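Local coordinates for protein KLLA0E08119p (PDB 3VA7) that probably carries out the biotin- and ATP-dependent carboxylation of urea to urea-1-carboxylate, forming the urea carboxylase part of a longer urea-degrading enzyme, at residues 117-122 against 138-143; 676-681 against 709-714; 595-600 against 637-642; 1061-1066 against 1100-1105. One frame throughout, in Å; residues are numbered along the deposited sequence.

Interaction 1: residues 117-122 against 138-143; sequences NADFSD and AIRKLG
Asp122 OD2 is gripped by two nitrogens of Arg140: NH2 donates to it at 2.5 Å, a length not to be pressed at this resolution, and NH1 adds a weak bond to the same oxygen at 2.9 Å. The contact joins two helices of the biotin carboxylase part of the enzyme. Helix 118-125 is the connection of a beta-alpha-beta crossover between parallel strands 106-108 and 130-131, and helix 136-143 follows the second strand. The axes of segments 118-122 and 138-143 approach to 9.7 Å and run almost antiparallel, at 172°. Carboxylate and guanidinium planes of the Asp122 pair differ by only 22°, and NH2 lies close to the line of the CG-OD2 bond. Asp119 OD2 also reaches the guanidinium edge, 3.5 Å from Arg140 NH2, in a longer salt bridge that makes this a three-residue network; two carboxylates sharing one arginine would probably hold its flat end from turning. One face of that group is covered near its rim by Ala118 CB, 3.6 Å above the plane.

Beside the salt bridges, the helices meet through Ile139. Its CB is 3.9 Å from Ala118 CB, while CD1 touches Ser121 CB at 3.9 Å. CG1 stands anti to the carbonyl carbon, which turns the long branch toward Ser121, whose OG is bonded to Pro134 O. At the start of helix 118-125, Asn117 is the N-cap: its OD1 accepts an almost straight bond of 2.9 Å from Phe120 N, arriving from above the amide carbonyl plane.

Interaction 2: residues 676-681 against 709-714; sequences DLFKEE and PKWARS
Phe678 and Trp711 lie side by side and point the same way, the Phe678 ring set obliquely to the six-membered ring of Trp711 with centroids 4.8 Å apart and planes 31° from each other. Pro709 CB sits 3.4 Å above one face of the indole, toward its rim, and also lies at the edge of the Phe678 ring, 4.3 Å from CE2. Both segments belong to the carboxyltransferase A and B region. A single antiparallel bridge joins their backbones, with Phe678 and Trp711 as its non-hydrogen-bonded pair: Ala712 N donates to Leu677 O at 2.7 Å, and Lys679 N to Lys710 O at 2.9 Å. Leu677 runs alongside Arg713 and lays CD2 over a guanidinium face, 3.7 Å above its plane. A water donates to Leu677 O and accepts from Arg713 NE at 3.0 Å. Replacing Phe678 by an alanine would probably strip the indole of its aromatic neighbour and open a gap beside Pro709. Trp711 NE1 bonds to Asp741, and Arg713 NH2 to Pro723 O and Asn725 O. The aromatic pair lies against strands 735-739 and 756-762, where Phe738 meets Phe678 edge-to-face, while Ile683 of helix 680-688 also touches Phe678.

Interaction 3: residues 595-600 against 637-642; sequences GIDVPE and SSLPAP
Asp597 reaches across to Ser637 and Leu639, where Ser637 forms an ST turn: its OG accepts from Leu639 N at 3.0 Å with an N-H...O angle of 154°. This joins two irregular loops of the carboxyltransferase A and B region, one following strand 587-592 and the other following strand 626-628. Along the Asp597 side chain, CB lies 4.0 Å from Leu639 CD1. CG stands nearly opposite the backbone N (chi1 -159°), which carries the carboxylate toward the turn. OD1 then does two things: it accepts from Ser637 OG at 3.2 Å, met 48° out of the carboxylate plane, and it rests against Leu639 CG at 3.5 Å. One hydroxyl thus links the carboxylate to the amide that closes the turn. With an alanine at Ser637, Asp597 OD1 would probably lose this partner and Leu639 N its acceptor, leaving the turn freer to shift. Backbone bonds tie 595-600 to strand 626-628, from Asp597 to Phe628, and to Pro528 just before strand 529-533, from Ile596. Leu639 also packs on Arg605 and Asn630. Its CD1 ends 4.0 Å from Gly595 C and 3.4 Å from Ile596 O.

Interaction 4: residues 1061-1066 against 1100-1105; sequences DHPIDH and IDVEES
Asp1061 O receives a weak backbone bond from Ile1100 N, 3.3 Å long and bent at 139°. A water reinforces it, donating both to Asp1061 O at 3.2 Å and to Ile1100 O at 2.9 Å, so Asp1061 O has two donors and the two chain segments are joined directly and through solvent at the same point.

The apolar part is light. Pro1063 CD meets Val1102 CG2 at 3.9 Å, and His1062 CB lies 4.4 Å from Ile1100 CB and as far from the same valine methyl. Only 197 Å² is buried in all, summed over the two sides, which marks a modest surface contact.

A third kind of interaction acts within 1061-1066 and fixes the imidazole. His1062 ND1 accepts from Ile1064 N at 2.9 Å, with the donor only 5° out of the ring plane. The ring carbon CG stands between the backbone N and the carbonyl carbon (chi1 50°), which brings the ND1 edge of the ring to Ile1064 N. NE2 is bonded to Asp1055, so both ring nitrogens are held.

Strand 1101-1108 runs antiparallel to strand 922-934 in a mixed sheet, where Val1102 touches Phe928. The loop 1061-1066 connects two other strands of that sheet, 1045-1049 and 1075-1081, both of which pair with 922-934 as well.

From the N terminus the four contacts follow in series, none nesting within or crossing another. Interaction 1 closes a short loop through strand 130-131 in the biotin carboxylation region. Interaction 3 comes next, joining two loops on either side of strand 626-628, and interaction 2 closes the excursion through helix 680-688 and strands 691-698 and 701-705; both belong to the carboxyltransferase A and B range, yet their centres are about 50 Å apart. Interaction 4 closes last, around strand 1075-1081 and helix 1083-1094. Interactions 1 and 2 lie on opposite sides of the chain's centre, whereas 3 and 4 come within about 14 Å at their nearest atoms, without touching.

Interaction 1: residues 117-122 against 138-143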
loop_
_atom_site.group_PDB
_atom_site.type_symbol
_atom_site.label_atom_id
_atom_site.label_comp_id
_atom_site.label_asym_id
_atom_site.label_seq_id
_atom_site.Cartn_x
_atom_site.Cartn_y
_atom_site.Cartn_z
ATOM N N ASN A 117 40.481 -4.632 4.558
ATOM C CA ASN A 117 40.845 -5.705 5.461
ATOM C C ASN A 117 41.980 -6.541 4.881
ATOM O O ASN A 117 41.799 -7.288 3.922
ATOM C CB ASN A 117 39.604 -6.550 5.712
ATOM C CG ASN A 117 39.854 -7.733 6.601
ATOM O OD1 ASN A 117 40.866 -8.461 6.498
ATOM N ND2 ASN A 117 38.898 -7.975 7.451
ATOM N N ALA A 118 43.147 -6.434 5.496
ATOM C CA ALA A 118 44.364 -7.005 4.946
ATOM C C ALA A 118 44.489 -8.508 5.130
ATOM O O ALA A 118 45.189 -9.162 4.328
ATOM C CB ALA A 118 45.592 -6.302 5.535
ATOM N N ASP A 119 43.873 -9.071 6.176
ATOM C CA ASP A 119 43.868 -10.540 6.271
ATOM C C ASP A 119 43.197 -11.059 5.005
ATOM O O ASP A 119 43.739 -11.935 4.285
ATOM C CB ASP A 119 43.113 -11.059 7.512
ATOM C CG ASP A 119 43.801 -10.685 8.857
ATOM O OD1 ASP A 119 43.056 -10.536 9.854
ATOM O OD2 ASP A 119 45.056 -10.544 8.900
ATOM N N PHE A 120 42.029 -10.463 4.714
ATOM C CA PHE A 120 41.303 -10.766 3.492
ATOM C C PHE A 120 42.139 -10.571 2.230
ATOM O O PHE A 120 42.228 -11.474 1.412
ATOM C CB PHE A 120 39.988 -9.991 3.409
ATOM C CG PHE A 120 39.183 -10.320 2.185
ATOM C CD1 PHE A 120 38.883 -9.341 1.250
ATOM C CD2 PHE A 120 38.750 -11.630 1.952
ATOM C CE1 PHE A 120 38.133 -9.657 0.135
ATOM C CE2 PHE A 120 37.992 -11.952 0.822
ATOM C CZ PHE A 120 37.686 -10.972 -0.077
ATOM N N SER A 121 42.790 -9.430 2.068
ATOM C CA SER A 121 43.621 -9.306 0.869
ATOM C C SER A 121 44.627 -10.467 0.772
ATOM O O SER A 121 44.793 -11.055 -0.298
ATOM C CB SER A 121 44.306 -7.962 0.773
ATOM O OG SER A 121 45.120 -7.955 -0.370
ATOM N N ASP A 122 45.236 -10.800 1.920
ATOM C CA ASP A 122 46.214 -11.888 2.055
ATOM C C ASP A 122 45.620 -13.307 1.823
ATOM O O ASP A 122 46.245 -14.114 1.113
ATOM C CB ASP A 122 46.952 -11.816 3.426
ATOM C CG ASP A 122 47.975 -10.646 3.532
ATOM O OD1 ASP A 122 48.649 -10.267 2.541
ATOM O OD2 ASP A 122 48.123 -10.110 4.649
ATOM N N ALA A 138 50.352 -2.935 2.334
ATOM C CA ALA A 138 49.926 -1.572 2.087
ATOM C C ALA A 138 48.687 -1.212 2.957
ATOM O O ALA A 138 48.681 -0.168 3.635
ATOM C CB ALA A 138 49.693 -1.331 0.556
ATOM N N ILE A 139 47.685 -2.088 2.989
ATOM C CA ILE A 139 46.505 -1.881 3.857
ATOM C C ILE A 139 46.831 -1.791 5.379
ATOM O O ILE A 139 46.323 -0.890 6.071
ATOM C CB ILE A 139 45.397 -2.940 3.611
ATOM C CG1 ILE A 139 44.896 -2.916 2.155
ATOM C CG2 ILE A 139 44.226 -2.777 4.589
ATOM C CD1 ILE A 139 44.261 -4.207 1.755
ATOM N N ARG A 140 47.673 -2.710 5.882
ATOM C CA ARG A 140 48.216 -2.620 7.259
ATOM C C ARG A 140 48.975 -1.325 7.513
ATOM O O ARG A 140 48.660 -0.583 8.456
ATOM C CB ARG A 140 49.116 -3.792 7.563
ATOM C CG ARG A 140 48.420 -4.872 8.320
ATOM C CD ARG A 140 49.236 -6.119 8.181
ATOM N NE ARG A 140 48.361 -7.264 7.971
ATOM C CZ ARG A 140 48.486 -8.140 6.972
ATOM N NH1 ARG A 140 49.480 -8.029 6.066
ATOM N NH2 ARG A 140 47.606 -9.144 6.901
ATOM N N LYS A 141 49.945 -1.055 6.640
ATOM C CA LYS A 141 50.713 0.204 6.638
ATOM C C LYS A 141 49.825 1.464 6.580
ATOM O O LYS A 141 50.202 2.511 7.095
ATOM C CB LYS A 141 51.767 0.188 5.509
ATOM C CG LYS A 141 53.180 -0.279 5.936
ATOM C CD LYS A 141 53.782 -1.454 5.090
ATOM C CE LYS A 141 54.658 -1.005 3.884
ATOM N NZ LYS A 141 54.468 -1.860 2.615
ATOM N N LEU A 142 48.650 1.382 5.963
ATOM C CA LEU A 142 47.749 2.543 5.940
ATOM C C LEU A 142 46.642 2.549 7.008
ATOM O O LEU A 142 46.052 3.599 7.262
ATOM C CB LEU A 142 47.135 2.733 4.565
ATOM C CG LEU A 142 47.868 3.470 3.442
ATOM C CD1 LEU A 142 48.918 4.455 3.892
ATOM C CD2 LEU A 142 48.452 2.498 2.465
ATOM N N GLY A 143 46.370 1.394 7.627
ATOM C CA GLY A 143 45.328 1.267 8.668
ATOM C C GLY A 143 45.630 1.960 9.999
ATOM O O GLY A 143 44.718 2.469 10.651
#

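Interaction 2: residues 676-681 against 709-714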
loop_
_atom_site.group_PDB
_atom_site.type_symbol
_atom_site.label_atom_id
_atom_site.label_comp_id
_atom_site.label_asym_id
_atom_site.label_seq_id
_atom_site.Cartn_x
_atom_site.Cartn_y
_atom_site.Cartn_z
ATOM N N ASP A 676 -40.491 -10.693 -3.971
ATOM C CA ASP A 676 -39.850 -11.878 -4.558
ATOM C C ASP A 676 -38.758 -12.387 -3.595
ATOM O O ASP A 676 -38.383 -13.563 -3.659
ATOM C CB ASP A 676 -39.223 -11.573 -5.946
ATOM C CG ASP A 676 -38.470 -10.256 -5.973
ATOM O OD1 ASP A 676 -37.434 -10.092 -6.646
ATOM O OD2 ASP A 676 -38.900 -9.342 -5.276
ATOM N N LEU A 677 -38.293 -11.501 -2.694
ATOM C CA LEU A 677 -37.214 -11.800 -1.744
ATOM C C LEU A 677 -37.561 -11.671 -0.235
ATOM O O LEU A 677 -37.248 -12.577 0.537
ATOM C CB LEU A 677 -35.974 -10.945 -2.080
ATOM C CG LEU A 677 -35.560 -11.124 -3.532
ATOM C CD1 LEU A 677 -34.741 -9.961 -4.091
ATOM C CD2 LEU A 677 -34.824 -12.449 -3.641
ATOM N N PHE A 678 -38.126 -10.536 0.179
ATOM C CA PHE A 678 -38.596 -10.310 1.570
ATOM C C PHE A 678 -40.138 -10.339 1.733
ATOM O O PHE A 678 -40.875 -9.858 0.876
ATOM C CB PHE A 678 -38.168 -8.941 2.055
ATOM C CG PHE A 678 -36.690 -8.733 2.111
ATOM C CD1 PHE A 678 -36.006 -8.221 1.005
ATOM C CD2 PHE A 678 -35.975 -9.002 3.289
ATOM C CE1 PHE A 678 -34.654 -7.989 1.050
ATOM C CE2 PHE A 678 -34.607 -8.773 3.351
ATOM C CZ PHE A 678 -33.941 -8.263 2.226
ATOM N N LYS A 679 -40.641 -10.832 2.853
ATOM C CA LYS A 679 -42.066 -10.640 3.101
ATOM C C LYS A 679 -42.423 -9.162 3.235
ATOM O O LYS A 679 -41.650 -8.385 3.831
ATOM C CB LYS A 679 -42.548 -11.427 4.324
ATOM C CG LYS A 679 -42.856 -12.855 3.968
ATOM C CD LYS A 679 -43.086 -13.724 5.196
ATOM C CE LYS A 679 -43.025 -15.220 4.800
ATOM N NZ LYS A 679 -43.292 -15.392 3.290
ATOM N N GLU A 680 -43.576 -8.788 2.651
ATOM C CA GLU A 680 -44.254 -7.490 2.862
ATOM C C GLU A 680 -44.034 -6.895 4.238
ATOM O O GLU A 680 -43.501 -5.800 4.339
ATOM C CB GLU A 680 -45.768 -7.620 2.652
ATOM C CG GLU A 680 -46.319 -7.159 1.287
ATOM C CD GLU A 680 -46.218 -5.662 1.136
ATOM O OE1 GLU A 680 -45.687 -5.163 0.088
ATOM O OE2 GLU A 680 -46.651 -4.996 2.116
ATOM N N GLU A 681 -44.446 -7.596 5.300
ATOM C CA GLU A 681 -44.356 -6.996 6.647
ATOM C C GLU A 681 -42.926 -6.680 7.038
ATOM O O GLU A 681 -42.656 -5.635 7.669
ATOM C CB GLU A 681 -45.111 -7.760 7.753
ATOM C CG GLU A 681 -44.916 -9.257 7.836
ATOM C CD GLU A 681 -45.297 -9.819 9.227
ATOM O OE1 GLU A 681 -45.629 -11.034 9.297
ATOM O OE2 GLU A 681 -45.275 -9.056 10.253
ATOM N N PRO A 709 -34.994 -10.630 9.552
ATOM C CA PRO A 709 -35.822 -10.704 8.308
ATOM C C PRO A 709 -36.774 -11.873 8.181
ATOM O O PRO A 709 -36.529 -12.953 8.732
ATOM C CB PRO A 709 -34.785 -10.792 7.168
ATOM C CG PRO A 709 -33.490 -10.354 7.782
ATOM C CD PRO A 709 -33.554 -10.722 9.259
ATOM N N LYS A 710 -37.847 -11.655 7.436
ATOM C CA LYS A 710 -38.703 -12.747 7.084
ATOM C C LYS A 710 -38.566 -12.884 5.595
ATOM O O LYS A 710 -38.833 -11.950 4.835
ATOM C CB LYS A 710 -40.161 -12.498 7.515
ATOM C CG LYS A 710 -40.345 -11.866 8.889
ATOM C CD LYS A 710 -41.790 -11.525 9.117
ATOM C CE LYS A 710 -42.213 -11.875 10.534
ATOM N NZ LYS A 710 -41.889 -10.811 11.471
ATOM N N TRP A 711 -38.094 -14.044 5.191
ATOM C CA TRP A 711 -37.720 -14.286 3.826
ATOM C C TRP A 711 -38.861 -14.847 2.961
ATOM O O TRP A 711 -39.696 -15.606 3.415
ATOM C CB TRP A 711 -36.508 -15.212 3.801
ATOM C CG TRP A 711 -35.337 -14.649 4.527
ATOM C CD1 TRP A 711 -34.830 -15.072 5.732
ATOM C CD2 TRP A 711 -34.522 -13.541 4.125
ATOM N NE1 TRP A 711 -33.737 -14.319 6.088
ATOM C CE2 TRP A 711 -33.517 -13.377 5.119
ATOM C CE3 TRP A 711 -34.506 -12.698 3.002
ATOM C CZ2 TRP A 711 -32.520 -12.397 5.026
ATOM C CZ3 TRP A 711 -33.501 -11.707 2.916
ATOM C CH2 TRP A 711 -32.538 -11.560 3.931
ATOM N N ALA A 712 -38.879 -14.458 1.698
ATOM C CA ALA A 712 -39.920 -14.872 0.787
ATOM C C ALA A 712 -39.546 -16.185 0.209
ATOM O O ALA A 712 -40.383 -16.849 -0.333
ATOM C CB ALA A 712 -40.131 -13.823 -0.339
ATOM N N ARG A 713 -38.277 -16.543 0.262
ATOM C CA ARG A 713 -37.821 -17.808 -0.301
ATOM C C ARG A 713 -37.370 -18.652 0.878
ATOM O O ARG A 713 -37.104 -18.117 1.971
ATOM C CB ARG A 713 -36.668 -17.613 -1.307
ATOM C CG ARG A 713 -36.924 -16.674 -2.467
ATOM C CD ARG A 713 -35.687 -16.589 -3.346
ATOM N NE ARG A 713 -34.559 -16.014 -2.619
ATOM C CZ ARG A 713 -33.303 -15.897 -3.068
ATOM N NH1 ARG A 713 -32.966 -16.301 -4.270
ATOM N NH2 ARG A 713 -32.356 -15.372 -2.292
ATOM N N SER A 714 -37.300 -19.965 0.657
ATOM C CA SER A 714 -36.956 -20.918 1.704
ATOM C C SER A 714 -35.433 -21.052 1.789
ATOM O O SER A 714 -34.892 -21.360 2.872
ATOM C CB SER A 714 -37.602 -22.284 1.420
ATOM O OG SER A 714 -37.085 -22.906 0.235
HETATM O O HOH W 1 -35.531 -14.728 -0.036
#

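Interaction 3: residues 595-600 against 637-642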
loop_
_atom_site.group_PDB
_atom_site.type_symbol
_atom_site.label_atom_id
_atom_site.label_comp_id
_atom_site.label_asym_id
_atom_site.label_seq_id
_atom_site.Cartn_x
_atom_site.Cartn_y
_atom_site.Cartn_z
ATOM N N GLY A 595 -3.277 21.899 0.714
ATOM C CA GLY A 595 -3.449 20.460 0.737
ATOM C C GLY A 595 -2.213 19.755 1.233
ATOM O O GLY A 595 -1.199 20.402 1.440
ATOM N N ILE A 596 -2.288 18.436 1.434
ATOM C CA ILE A 596 -1.140 17.662 1.932
ATOM C C ILE A 596 -0.444 16.931 0.775
ATOM O O ILE A 596 -1.118 16.446 -0.137
ATOM C CB ILE A 596 -1.579 16.626 2.978
ATOM C CG1 ILE A 596 -2.227 17.294 4.180
ATOM C CG2 ILE A 596 -0.417 15.756 3.398
ATOM C CD1 ILE A 596 -3.402 16.500 4.703
ATOM N N ASP A 597 0.895 16.843 0.824
ATOM C CA ASP A 597 1.686 16.372 -0.334
ATOM C C ASP A 597 2.108 14.930 -0.270
ATOM O O ASP A 597 3.120 14.552 0.355
ATOM C CB ASP A 597 2.917 17.249 -0.627
ATOM C CG ASP A 597 3.425 17.079 -2.081
ATOM O OD1 ASP A 597 2.696 17.447 -3.057
ATOM O OD2 ASP A 597 4.560 16.569 -2.233
ATOM N N VAL A 598 1.338 14.134 -0.998
ATOM C CA VAL A 598 1.446 12.701 -0.932
ATOM C C VAL A 598 1.218 12.192 -2.351
ATOM O O VAL A 598 0.459 12.767 -3.089
ATOM C CB VAL A 598 0.423 12.214 0.154
ATOM C CG1 VAL A 598 -0.922 11.796 -0.429
ATOM C CG2 VAL A 598 1.045 11.210 1.073
ATOM N N PRO A 599 1.925 11.143 -2.765
ATOM C CA PRO A 599 1.733 10.699 -4.176
ATOM C C PRO A 599 0.336 10.110 -4.463
ATOM O O PRO A 599 -0.275 9.531 -3.560
ATOM C CB PRO A 599 2.837 9.650 -4.371
ATOM C CG PRO A 599 3.194 9.172 -2.923
ATOM C CD PRO A 599 2.961 10.370 -2.035
ATOM N N GLU A 600 -0.167 10.283 -5.689
ATOM C CA GLU A 600 -1.383 9.610 -6.091
ATOM C C GLU A 600 -1.150 8.111 -6.306
ATOM O O GLU A 600 -0.035 7.676 -6.641
ATOM C CB GLU A 600 -1.919 10.152 -7.412
ATOM C CG GLU A 600 -2.147 11.669 -7.485
ATOM C CD GLU A 600 -2.763 12.077 -8.823
ATOM O OE1 GLU A 600 -2.068 11.977 -9.850
ATOM O OE2 GLU A 600 -3.947 12.482 -8.866
ATOM N N SER A 637 5.706 21.070 -6.477
ATOM C CA SER A 637 4.599 20.163 -6.175
ATOM C C SER A 637 3.570 20.140 -7.316
ATOM O O SER A 637 3.403 21.128 -8.033
ATOM C CB SER A 637 3.939 20.608 -4.853
ATOM O OG SER A 637 2.611 20.139 -4.695
ATOM N N SER A 638 2.873 19.022 -7.469
ATOM C CA SER A 638 1.807 18.914 -8.457
ATOM C C SER A 638 0.385 19.063 -7.841
ATOM O O SER A 638 -0.647 18.921 -8.549
ATOM C CB SER A 638 1.943 17.590 -9.215
ATOM O OG SER A 638 1.391 16.505 -8.475
ATOM N N LEU A 639 0.330 19.342 -6.535
ATOM C CA LEU A 639 -0.934 19.673 -5.872
ATOM C C LEU A 639 -1.629 20.918 -6.442
ATOM O O LEU A 639 -0.959 21.910 -6.775
ATOM C CB LEU A 639 -0.701 19.889 -4.395
ATOM C CG LEU A 639 -0.541 18.630 -3.604
ATOM C CD1 LEU A 639 -0.348 19.029 -2.212
ATOM C CD2 LEU A 639 -1.790 17.804 -3.755
ATOM N N PRO A 640 -2.981 20.876 -6.556
ATOM C CA PRO A 640 -3.687 22.040 -7.087
ATOM C C PRO A 640 -3.713 23.204 -6.069
ATOM O O PRO A 640 -4.186 23.053 -4.948
ATOM C CB PRO A 640 -5.069 21.495 -7.375
ATOM C CG PRO A 640 -5.249 20.452 -6.390
ATOM C CD PRO A 640 -3.920 19.841 -6.114
ATOM N N ALA A 641 -3.116 24.324 -6.478
ATOM C CA ALA A 641 -3.145 25.613 -5.785
ATOM C C ALA A 641 -4.563 26.032 -5.362
ATOM O O ALA A 641 -5.533 25.754 -6.108
ATOM C CB ALA A 641 -2.560 26.673 -6.718
ATOM N N PRO A 642 -4.691 26.741 -4.214
ATOM C CA PRO A 642 -6.019 27.121 -3.741
ATOM C C PRO A 642 -6.764 28.076 -4.696
ATOM O O PRO A 642 -6.170 28.807 -5.496
ATOM C CB PRO A 642 -5.738 27.790 -2.379
ATOM C CG PRO A 642 -4.307 27.455 -2.032
ATOM C CD PRO A 642 -3.644 27.362 -3.372
#

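Interaction 4: residues 1061-1066 against 1100-1105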
loop_
_atom_site.group_PDB
_atom_site.type_symbol
_atom_site.label_atom_id
_atom_site.label_comp_id
_atom_site.label_asym_id
_atom_site.label_seq_id
_atom_site.Cartn_x
_atom_site.Cartn_y
_atom_site.Cartn_z
ATOM N N ASP A 1061 5.764 -11.199 -11.741
ATOM C CA ASP A 1061 6.368 -11.709 -12.935
ATOM C C ASP A 1061 5.266 -12.326 -13.759
ATOM O O ASP A 1061 4.995 -13.535 -13.665
ATOM C CB ASP A 1061 7.438 -12.720 -12.574
ATOM C CG ASP A 1061 8.017 -13.425 -13.786
ATOM O OD1 ASP A 1061 7.777 -12.959 -14.937
ATOM O OD2 ASP A 1061 8.718 -14.448 -13.577
ATOM N N HIS A 1062 4.611 -11.472 -14.547
ATOM C CA HIS A 1062 3.438 -11.892 -15.357
ATOM C C HIS A 1062 3.271 -10.870 -16.476
ATOM O O HIS A 1062 3.852 -9.805 -16.438
ATOM C CB HIS A 1062 2.144 -11.952 -14.515
ATOM C CG HIS A 1062 1.927 -10.707 -13.713
ATOM N ND1 HIS A 1062 1.433 -9.541 -14.273
ATOM C CD2 HIS A 1062 2.259 -10.401 -12.430
ATOM C CE1 HIS A 1062 1.452 -8.584 -13.359
ATOM N NE2 HIS A 1062 1.935 -9.083 -12.230
ATOM N N PRO A 1063 2.444 -11.162 -17.461
ATOM C CA PRO A 1063 2.325 -10.084 -18.448
ATOM C C PRO A 1063 1.106 -9.172 -18.247
ATOM O O PRO A 1063 0.535 -8.743 -19.232
ATOM C CB PRO A 1063 2.144 -10.871 -19.748
ATOM C CG PRO A 1063 1.246 -12.079 -19.295
ATOM C CD PRO A 1063 1.723 -12.397 -17.867
ATOM N N ILE A 1064 0.654 -8.911 -17.022
ATOM C CA ILE A 1064 -0.553 -8.032 -16.837
ATOM C C ILE A 1064 -0.100 -6.634 -16.512
ATOM O O ILE A 1064 0.802 -6.453 -15.698
ATOM C CB ILE A 1064 -1.538 -8.506 -15.735
ATOM C CG1 ILE A 1064 -1.796 -10.010 -15.844
ATOM C CG2 ILE A 1064 -2.844 -7.753 -15.795
ATOM C CD1 ILE A 1064 -1.811 -10.554 -17.241
ATOM N N ASP A 1065 -0.745 -5.667 -17.154
ATOM C CA ASP A 1065 -0.334 -4.263 -17.122
ATOM C C ASP A 1065 -0.984 -3.417 -16.017
ATOM O O ASP A 1065 -0.554 -2.296 -15.761
ATOM C CB ASP A 1065 -0.567 -3.636 -18.506
ATOM C CG ASP A 1065 0.449 -4.137 -19.553
ATOM O OD1 ASP A 1065 1.660 -4.382 -19.207
ATOM O OD2 ASP A 1065 0.040 -4.286 -20.732
ATOM N N HIS A 1066 -2.023 -3.937 -15.370
ATOM C CA HIS A 1066 -2.559 -3.285 -14.173
ATOM C C HIS A 1066 -2.541 -4.196 -12.922
ATOM O O HIS A 1066 -2.314 -5.408 -13.055
ATOM C CB HIS A 1066 -3.947 -2.761 -14.466
ATOM C CG HIS A 1066 -4.707 -3.621 -15.390
ATOM N ND1 HIS A 1066 -4.969 -3.253 -16.695
ATOM C CD2 HIS A 1066 -5.261 -4.845 -15.217
ATOM C CE1 HIS A 1066 -5.665 -4.214 -17.280
ATOM N NE2 HIS A 1066 -5.851 -5.191 -16.407
ATOM N N ILE A 1100 4.293 -16.554 -12.409
ATOM C CA ILE A 1100 2.920 -16.961 -12.564
ATOM C C ILE A 1100 2.663 -17.675 -13.876
ATOM O O ILE A 1100 3.042 -17.190 -14.923
ATOM C CB ILE A 1100 1.972 -15.777 -12.447
ATOM C CG1 ILE A 1100 2.362 -14.977 -11.210
ATOM C CG2 ILE A 1100 0.498 -16.295 -12.415
ATOM C CD1 ILE A 1100 1.265 -14.319 -10.576
ATOM N N ASP A 1101 1.981 -18.811 -13.802
ATOM C CA ASP A 1101 1.770 -19.604 -14.964
ATOM C C ASP A 1101 0.514 -19.102 -15.603
ATOM O O ASP A 1101 -0.600 -19.450 -15.179
ATOM C CB ASP A 1101 1.731 -21.119 -14.608
ATOM C CG ASP A 1101 1.376 -22.045 -15.827
ATOM O OD1 ASP A 1101 1.657 -23.263 -15.739
ATOM O OD2 ASP A 1101 0.796 -21.604 -16.856
ATOM N N VAL A 1102 0.693 -18.289 -16.633
ATOM C CA VAL A 1102 -0.409 -17.723 -17.399
ATOM C C VAL A 1102 -0.228 -17.949 -18.870
ATOM O O VAL A 1102 0.808 -17.595 -19.421
ATOM C CB VAL A 1102 -0.470 -16.140 -17.321
ATOM C CG1 VAL A 1102 -1.896 -15.702 -17.329
ATOM C CG2 VAL A 1102 0.283 -15.572 -16.135
ATOM N N GLU A 1103 -1.279 -18.427 -19.513
ATOM C CA GLU A 1103 -1.329 -18.568 -20.962
ATOM C C GLU A 1103 -2.496 -17.828 -21.583
ATOM O O GLU A 1103 -3.635 -18.042 -21.197
ATOM C CB GLU A 1103 -1.422 -20.059 -21.362
ATOM C CG GLU A 1103 -0.157 -20.846 -21.025
ATOM C CD GLU A 1103 1.113 -20.246 -21.674
ATOM O OE1 GLU A 1103 1.011 -19.777 -22.840
ATOM O OE2 GLU A 1103 2.199 -20.247 -21.037
ATOM N N GLU A 1104 -2.230 -17.006 -22.587
ATOM C CA GLU A 1104 -3.329 -16.418 -23.367
ATOM C C GLU A 1104 -4.023 -17.489 -24.175
ATOM O O GLU A 1104 -3.380 -18.191 -24.935
ATOM C CB GLU A 1104 -2.803 -15.379 -24.331
ATOM C CG GLU A 1104 -3.493 -14.034 -24.192
ATOM C CD GLU A 1104 -2.518 -12.887 -24.511
ATOM O OE1 GLU A 1104 -1.725 -13.040 -25.484
ATOM O OE2 GLU A 1104 -2.519 -11.847 -23.790
ATOM N N SER A 1105 -5.326 -17.634 -24.034
ATOM C CA SER A 1105 -6.016 -18.387 -25.043
ATOM C C SER A 1105 -7.441 -17.873 -25.339
ATOM O O SER A 1105 -7.686 -16.681 -25.173
ATOM C CB SER A 1105 -5.918 -19.887 -24.777
ATOM O OG SER A 1105 -6.815 -20.258 -23.761
HETATM O O HOH W 2 4.260 -15.031 -16.386
#